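Argininosuccinate lyase (Chelativorans sp., PDB 6RXA) breaks C-N bonds as an EDDS lyase of the aspartase/fumarase superfamily and may also split argininosuccinate into fumarate and arginine. Local coordinates at residues P20-Q23 with E24-D27; A334-A337 with A338-M342; I380-R383 with E384-I388. The protein carries 2 engineered substitutions. One frame throughout, in Å; residues are numbered along the deposited sequence.

Contact 1: P20-Q23 with E24-D27; sequences PEFQ and ELYD. With FMT (formic acid), chain D.
Y26 turns the edge of its ring toward the face of F22, a turn earlier in the same helix, and the pair illustrates how residues four apart can shape one side of a binding site. The arrangement is an offset T-shaped stack, with ring centroids 5.4 Å apart and planes at 72° to each other. Its closest point is F22 CE1 against Y26 CE1, at 3.5 Å. The two rings start differently: CG of F22 stands opposite the backbone N (chi1 -176°), whereas CG of Y26 is anti to the carbonyl carbon, and this brings them together along one helical flank. L25 CD1 reaches the edge of the F22 ring, 4.3 Å from F22 CD1, while L25 also packs on A337 and A341 of helix 329-348. F22 O lies in the plane of the tyrosine ring, 3.5 Å from Y26 CD1. Helix 290-301 closes this packed side, where the engineered M290 touches both rings.

The other flank is looser and faces solvent more. There Q23 NE2 donates to D27 OD1 at 2.9 Å along a fairly straight path (158°); the carboxylate oxygen lies in the amide plane but is itself approached from above its own plane. Q23 OE1 turns instead to K18. In the backbone, E24 N bonds to P20 O at 3.0 Å, but L25 N and Y26 N reach back just three residues, to F22 O and Q23 O, and the helix is weakly bonded at this point.

At the packed end, Y26 OH donates to formate O2 at 3.0 Å, and R112 of the second subunit bonds to the same formate. R294 and K18 make cation-pi contacts with the Y26 ring. A phenol directed at a carboxylate beside several cationic groups is consistent with the role of Y26 in binding fumarate; the formate, probably from the crystallisation liquor, may mimic a carboxylate of that ligand.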
loop_
_atom_site.group_PDB
_atom_site.type_symbol
_atom_site.label_atom_id
_atom_site.label_comp_id
_atom_site.label_asym_id
_atom_site.label_seq_id
_atom_site.Cartn_x
_atom_site.Cartn_y
_atom_site.Cartn_z
ATOM N N PRO A 20 0.876 -20.861 -25.713
ATOM C CA PRO A 20 0.017 -19.676 -25.868
ATOM C C PRO A 20 -0.217 -18.955 -24.556
ATOM O O PRO A 20 -0.237 -17.721 -24.522
ATOM C CB PRO A 20 -1.283 -20.244 -26.446
ATOM C CG PRO A 20 -0.907 -21.570 -27.022
ATOM C CD PRO A 20 0.244 -22.091 -26.224
ATOM N N GLU A 21 -0.375 -19.703 -23.455
ATOM C CA GLU A 21 -0.607 -19.069 -22.165
ATOM C C GLU A 21 0.607 -18.267 -21.710
ATOM O O GLU A 21 0.465 -17.226 -21.050
ATOM C CB GLU A 21 -0.946 -20.136 -21.126
ATOM C CG GLU A 21 -2.131 -21.012 -21.469
ATOM C CD GLU A 21 -1.737 -22.310 -22.145
ATOM O OE1 GLU A 21 -0.716 -22.353 -22.879
ATOM O OE2 GLU A 21 -2.463 -23.304 -21.948
ATOM N N PHE A 22 1.805 -18.735 -22.057
ATOM C CA PHE A 22 3.035 -18.017 -21.750
ATOM C C PHE A 22 3.112 -16.754 -22.586
ATOM O O PHE A 22 3.422 -15.678 -22.074
ATOM C CB PHE A 22 4.196 -18.978 -22.023
ATOM C CG PHE A 22 5.568 -18.449 -21.681
ATOM C CD1 PHE A 22 5.772 -17.461 -20.727
ATOM C CD2 PHE A 22 6.677 -18.970 -22.337
ATOM C CE1 PHE A 22 7.071 -17.014 -20.444
ATOM C CE2 PHE A 22 7.965 -18.519 -22.059
ATOM C CZ PHE A 22 8.153 -17.539 -21.107
ATOM N N GLN A 23 2.779 -16.858 -23.869
ATOM C CA GLN A 23 2.778 -15.685 -24.727
ATOM C C GLN A 23 1.809 -14.618 -24.224
ATOM O O GLN A 23 2.072 -13.425 -24.397
ATOM C CB GLN A 23 2.468 -16.114 -26.159
ATOM C CG GLN A 23 2.494 -14.972 -27.177
ATOM C CD GLN A 23 3.886 -14.397 -27.370
ATOM O OE1 GLN A 23 4.858 -15.131 -27.548
ATOM N NE2 GLN A 23 3.990 -13.074 -27.301
ATOM N N GLU A 24 0.701 -15.013 -23.586
ATOM C CA GLU A 24 -0.252 -14.026 -23.077
ATOM C C GLU A 24 0.415 -13.028 -22.133
ATOM O O GLU A 24 0.044 -11.849 -22.098
ATOM C CB GLU A 24 -1.426 -14.714 -22.375
ATOM C CG GLU A 24 -2.290 -15.608 -23.261
ATOM C CD GLU A 24 -3.429 -16.279 -22.495
ATOM O OE1 GLU A 24 -4.024 -15.604 -21.629
ATOM O OE2 GLU A 24 -3.719 -17.480 -22.768
ATOM N N LEU A 25 1.390 -13.480 -21.344
ATOM C CA LEU A 25 2.083 -12.592 -20.421
ATOM C C LEU A 25 2.854 -11.488 -21.131
ATOM O O LEU A 25 3.114 -10.442 -20.524
ATOM C CB LEU A 25 3.039 -13.397 -19.535
ATOM C CG LEU A 25 2.376 -14.240 -18.450
ATOM C CD1 LEU A 25 3.349 -15.290 -17.927
ATOM C CD2 LEU A 25 1.829 -13.380 -17.308
ATOM N N TYR A 26 3.240 -11.706 -22.379
ATOM C CA TYR A 26 3.969 -10.704 -23.138
ATOM C C TYR A 26 3.050 -9.773 -23.906
ATOM O O TYR A 26 3.495 -8.702 -24.338
ATOM C CB TYR A 26 4.910 -11.395 -24.127
ATOM C CG TYR A 26 6.056 -12.109 -23.461
ATOM C CD1 TYR A 26 5.896 -13.381 -22.948
ATOM C CD2 TYR A 26 7.295 -11.500 -23.332
ATOM C CE1 TYR A 26 6.931 -14.032 -22.311
ATOM C CE2 TYR A 26 8.347 -12.149 -22.710
ATOM C CZ TYR A 26 8.155 -13.414 -22.203
ATOM O OH TYR A 26 9.186 -14.073 -21.577
ATOM N N ASP A 27 1.790 -10.161 -24.089
ATOM C CA ASP A 27 0.899 -9.457 -25.002
ATOM C C ASP A 27 -0.084 -8.517 -24.309
ATOM O O ASP A 27 -0.558 -7.568 -24.949
ATOM C CB ASP A 27 0.077 -10.462 -25.829
ATOM C CG ASP A 27 0.913 -11.259 -26.837
ATOM O OD1 ASP A 27 2.085 -10.916 -27.065
ATOM O OD2 ASP A 27 0.379 -12.239 -27.390
HETATM C C FMT D . 12.351 -14.361 -23.131
HETATM O O1 FMT D . 13.522 -14.422 -23.516
HETATM O O2 FMT D . 11.808 -13.290 -22.846
#

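Contact 2: A334-A337 with A338-M342; sequences ALIA and ATHAM
I336 lays its CG2 methyl beside the imidazole of H340, one turn on, with CG2 only 3.3 Å from H340 CE1. The two side chains run alongside each other in the same direction. In H340, CG is anti to the carbonyl carbon (chi1 -74°), which swings the ring back over the preceding turn. One face therefore rests on I336 O, 3.2 Å from the ring plane and displaced toward the rim. The same carbonyl takes H340 N at 2.9 Å, and ND1 is engaged by E24 of helix 20-31.

These turns belong to helix 329-348, part of the long helical bundle that forms the core of the aspartase/fumarase fold, and they pack among helices 112-147, 236-262 and 290-301.

T339 shows a hydroxyl folded back onto its own helix. With chi1 at -59°, OG1 sits beside the backbone N and donates to L335 O at 2.8 Å, from above the carbonyl plane. T339 N reaches that oxygen from the opposite face at 2.9 Å, so two donors grip it. L335 CD2 comes alongside T339 OG1 at 3.7 Å, and the L335 side chain also packs on N245 and L249 of helix 236-262.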
loop_
_atom_site.group_PDB
_atom_site.type_symbol
_atom_site.label_atom_id
_atom_site.label_comp_id
_atom_site.label_asym_id
_atom_site.label_seq_id
_atom_site.Cartn_x
_atom_site.Cartn_y
_atom_site.Cartn_z
ATOM N N ALA A 334 -3.855 -8.523 -16.802
ATOM C CA ALA A 334 -2.657 -9.150 -16.246
ATOM C C ALA A 334 -3.008 -10.368 -15.404
ATOM O O ALA A 334 -2.326 -11.399 -15.470
ATOM C CB ALA A 334 -1.888 -8.147 -15.388
ATOM N N LEU A 335 -4.047 -10.249 -14.570
ATOM C CA LEU A 335 -4.491 -11.370 -13.756
ATOM C C LEU A 335 -4.858 -12.557 -14.625
ATOM O O LEU A 335 -4.489 -13.695 -14.318
ATOM C CB LEU A 335 -5.682 -10.942 -12.896
ATOM C CG LEU A 335 -6.300 -12.027 -12.016
ATOM C CD1 LEU A 335 -6.979 -11.386 -10.794
ATOM C CD2 LEU A 335 -7.317 -12.890 -12.760
ATOM N N ILE A 336 -5.575 -12.311 -15.727
ATOM C CA ILE A 336 -6.010 -13.407 -16.583
ATOM C C ILE A 336 -4.807 -14.072 -17.237
ATOM O O ILE A 336 -4.722 -15.302 -17.313
ATOM C CB ILE A 336 -7.041 -12.908 -17.618
ATOM C CG1 ILE A 336 -8.318 -12.396 -16.932
ATOM C CG2 ILE A 336 -7.347 -14.027 -18.604
ATOM C CD1 ILE A 336 -9.149 -13.446 -16.234
ATOM N N ALA A 337 -3.850 -13.273 -17.708
ATOM C CA ALA A 337 -2.648 -13.822 -18.323
ATOM C C ALA A 337 -1.877 -14.692 -17.339
ATOM O O ALA A 337 -1.440 -15.794 -17.686
ATOM C CB ALA A 337 -1.779 -12.684 -18.851
ATOM N N ALA A 338 -1.701 -14.210 -16.106
ATOM C CA ALA A 338 -0.984 -14.989 -15.107
ATOM C C ALA A 338 -1.745 -16.253 -14.750
ATOM O O ALA A 338 -1.135 -17.315 -14.556
ATOM C CB ALA A 338 -0.758 -14.143 -13.861
ATOM N N THR A 339 -3.073 -16.162 -14.633
ATOM C CA THR A 339 -3.860 -17.347 -14.296
ATOM C C THR A 339 -3.774 -18.395 -15.393
ATOM O O THR A 339 -3.620 -19.587 -15.112
ATOM C CB THR A 339 -5.315 -16.955 -14.032
ATOM O OG1 THR A 339 -5.370 -16.005 -12.959
ATOM C CG2 THR A 339 -6.134 -18.163 -13.645
ATOM N N HIS A 340 -3.894 -17.971 -16.654
ATOM C CA HIS A 340 -3.739 -18.889 -17.772
ATOM C C HIS A 340 -2.341 -19.486 -17.809
ATOM O O HIS A 340 -2.173 -20.695 -17.998
ATOM C CB HIS A 340 -4.031 -18.150 -19.073
ATOM C CG HIS A 340 -5.479 -17.864 -19.293
ATOM N ND1 HIS A 340 -5.919 -16.957 -20.236
ATOM C CD2 HIS A 340 -6.592 -18.378 -18.719
ATOM C CE1 HIS A 340 -7.241 -16.926 -20.232
ATOM N NE2 HIS A 340 -7.674 -17.780 -19.320
ATOM N N ALA A 341 -1.314 -18.658 -17.599
ATOM C CA ALA A 341 0.053 -19.170 -17.611
ATOM C C ALA A 341 0.244 -20.239 -16.541
ATOM O O ALA A 341 0.827 -21.297 -16.797
ATOM C CB ALA A 341 1.044 -18.019 -17.410
ATOM N N MET A 342 -0.238 -19.977 -15.321
ATOM C CA MET A 342 -0.045 -20.941 -14.237
ATOM C C MET A 342 -0.900 -22.191 -14.435
ATOM O O MET A 342 -0.498 -23.285 -14.019
ATOM C CB MET A 342 -0.290 -20.267 -12.889
ATOM C CG MET A 342 0.793 -19.264 -12.509
ATOM S SD MET A 342 2.455 -20.002 -12.450
ATOM C CE MET A 342 2.194 -21.257 -11.190
#

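Contact 3: I380-R383 with E384-I388; sequences IDYR and EAHEI
D381 caps the N terminus of helix 382-399 by accepting from E384 N, a local contact within the argininosuccinate lyase C-terminal region. It is a worked example of an N-cap. D381 OD2 accepts from E384 N at 3.2 Å with a donor angle of 148°, the N-H arriving from above the carboxylate plane. A chi1 of 69° makes this possible by placing CG between the backbone N and the carbonyl carbon, folding the acid over the first turn. D381 O meanwhile takes A385 N and starts the regular helical bonding.

Just before the cap, I380 contributes the apolar half. Its CD1 meets A385 CB at 3.7 Å, the two residues standing at the positions of a hydrophobic staple, and extends to I388 CD1 at 4.4 Å. E384, its chain extended, brings OE1 to 4.0 Å from D381 OD1; this proximity of like charges would tend to be unfavourable, although the helix N terminus probably offsets part of it.

Farther along, R383 bends at its second and third torsions and runs beside H386. Its NH2 stands 3.7 Å above the imidazole plane, nearer the rim than the centre, and the guanidinium is steeply inclined to the ring at 72°. A water bridges the turn, donating to R383 O at 2.9 Å and to E387 OE2 at 3.2 Å.

The outer ends of these side chains serve neighbouring chains. R383 NE forms a salt bridge with E92 of the third subunit, while R383 NH2 and H386 NE2 bond to the carbonyls of S281 and S280 of the fourth. Because those two serines bind succinate in this protein, the Arg-His pair couples the helix start to the backbone of a succinate-binding segment of another subunit.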
loop_
_atom_site.group_PDB
_atom_site.type_symbol
_atom_site.label_atom_id
_atom_site.label_comp_id
_atom_site.label_asym_id
_atom_site.label_seq_id
_atom_site.Cartn_x
_atom_site.Cartn_y
_atom_site.Cartn_z
ATOM N N ILE A 380 7.455 -43.210 26.247
ATOM C CA ILE A 380 8.061 -41.959 26.694
ATOM C C ILE A 380 7.231 -40.779 26.179
ATOM O O ILE A 380 6.422 -40.912 25.255
ATOM C CB ILE A 380 9.524 -41.839 26.242
ATOM C CG1 ILE A 380 9.641 -41.900 24.723
ATOM C CG2 ILE A 380 10.364 -42.964 26.839
ATOM C CD1 ILE A 380 11.091 -41.930 24.236
ATOM N N ASP A 381 7.430 -39.612 26.796
ATOM C CA ASP A 381 6.708 -38.416 26.369
ATOM C C ASP A 381 7.340 -37.850 25.101
ATOM O O ASP A 381 8.481 -38.168 24.758
ATOM C CB ASP A 381 6.706 -37.347 27.467
ATOM C CG ASP A 381 8.077 -36.741 27.698
ATOM O OD1 ASP A 381 8.918 -37.388 28.363
ATOM O OD2 ASP A 381 8.315 -35.621 27.197
ATOM N N TYR A 382 6.585 -36.989 24.404
ATOM C CA TYR A 382 7.030 -36.538 23.091
ATOM C C TYR A 382 8.304 -35.700 23.187
ATOM O O TYR A 382 9.162 -35.759 22.298
ATOM C CB TYR A 382 5.936 -35.756 22.359
ATOM C CG TYR A 382 6.315 -35.663 20.896
ATOM C CD1 TYR A 382 6.014 -36.701 20.031
ATOM C CD2 TYR A 382 7.063 -34.601 20.409
ATOM C CE1 TYR A 382 6.404 -36.669 18.708
ATOM C CE2 TYR A 382 7.464 -34.559 19.082
ATOM C CZ TYR A 382 7.125 -35.601 18.237
ATOM O OH TYR A 382 7.512 -35.604 16.919
ATOM N N ARG A 383 8.440 -34.900 24.244
ATOM C CA ARG A 383 9.605 -34.025 24.358
ATOM C C ARG A 383 10.895 -34.831 24.520
ATOM O O ARG A 383 11.917 -34.484 23.921
ATOM C CB ARG A 383 9.386 -33.025 25.498
ATOM C CG ARG A 383 10.334 -31.825 25.526
ATOM C CD ARG A 383 10.378 -31.072 24.201
ATOM N NE ARG A 383 9.046 -30.663 23.756
ATOM C CZ ARG A 383 8.639 -30.680 22.494
ATOM N NH1 ARG A 383 7.400 -30.300 22.196
ATOM N NH2 ARG A 383 9.465 -31.069 21.528
ATOM N N GLU A 384 10.880 -35.917 25.304
ATOM C CA GLU A 384 12.114 -36.693 25.455
ATOM C C GLU A 384 12.441 -37.475 24.185
ATOM O O GLU A 384 13.616 -37.633 23.829
ATOM C CB GLU A 384 12.039 -37.652 26.648
ATOM C CG GLU A 384 13.350 -38.439 26.862
ATOM C CD GLU A 384 13.281 -39.454 28.002
ATOM O OE1 GLU A 384 12.166 -39.735 28.493
ATOM O OE2 GLU A 384 14.347 -39.976 28.402
ATOM N N ALA A 385 11.422 -38.016 23.517
ATOM C CA ALA A 385 11.665 -38.707 22.258
ATOM C C ALA A 385 12.280 -37.756 21.239
ATOM O O ALA A 385 13.222 -38.114 20.527
ATOM C CB ALA A 385 10.359 -39.289 21.726
ATOM N N HIS A 386 11.764 -36.531 21.170
ATOM C CA HIS A 386 12.277 -35.542 20.227
ATOM C C HIS A 386 13.758 -35.281 20.457
ATOM O O HIS A 386 14.540 -35.228 19.499
ATOM C CB HIS A 386 11.428 -34.286 20.384
ATOM C CG HIS A 386 11.883 -33.117 19.578
ATOM N ND1 HIS A 386 13.008 -32.388 19.899
ATOM C CD2 HIS A 386 11.335 -32.517 18.497
ATOM C CE1 HIS A 386 13.143 -31.397 19.031
ATOM N NE2 HIS A 386 12.134 -31.445 18.180
ATOM N N GLU A 387 14.176 -35.157 21.718
ATOM C CA GLU A 387 15.583 -34.885 22.000
ATOM C C GLU A 387 16.476 -36.041 21.563
ATOM O O GLU A 387 17.590 -35.819 21.069
ATOM C CB GLU A 387 15.767 -34.604 23.495
ATOM C CG GLU A 387 17.052 -33.857 23.851
ATOM C CD GLU A 387 17.114 -32.450 23.262
ATOM O OE1 GLU A 387 18.187 -32.071 22.750
ATOM O OE2 GLU A 387 16.097 -31.726 23.309
ATOM N N ILE A 388 16.020 -37.279 21.754
ATOM C CA ILE A 388 16.797 -38.428 21.295
ATOM C C ILE A 388 16.951 -38.384 19.779
ATOM O O ILE A 388 18.050 -38.563 19.235
ATOM C CB ILE A 388 16.136 -39.743 21.731
ATOM C CG1 ILE A 388 16.179 -39.912 23.250
ATOM C CG2 ILE A 388 16.851 -40.918 21.043
ATOM C CD1 ILE A 388 15.328 -41.069 23.746
HETATM O O HOH W 1 12.960 -32.009 22.842
#

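Overall arrangement
All three contacts are local turns of single helices: none closes a long loop, and they follow one another along the chain without nesting or crossing. Contact 1 comes first, at the start of helix 20-31. Some three hundred residues later, contact 2 lies in the middle of helix 329-348, yet in space the two centres are 8 Å apart. They touch through a probable hydrogen bond of 2.7 Å between E24 OE1 and H340 ND1, and through L25 packed on A341, so the N-terminal helix is tied to the bundle. Contact 3 follows in the C-terminal region, its centre about 47 Å from that of contact 2, and joins neighbouring subunits instead.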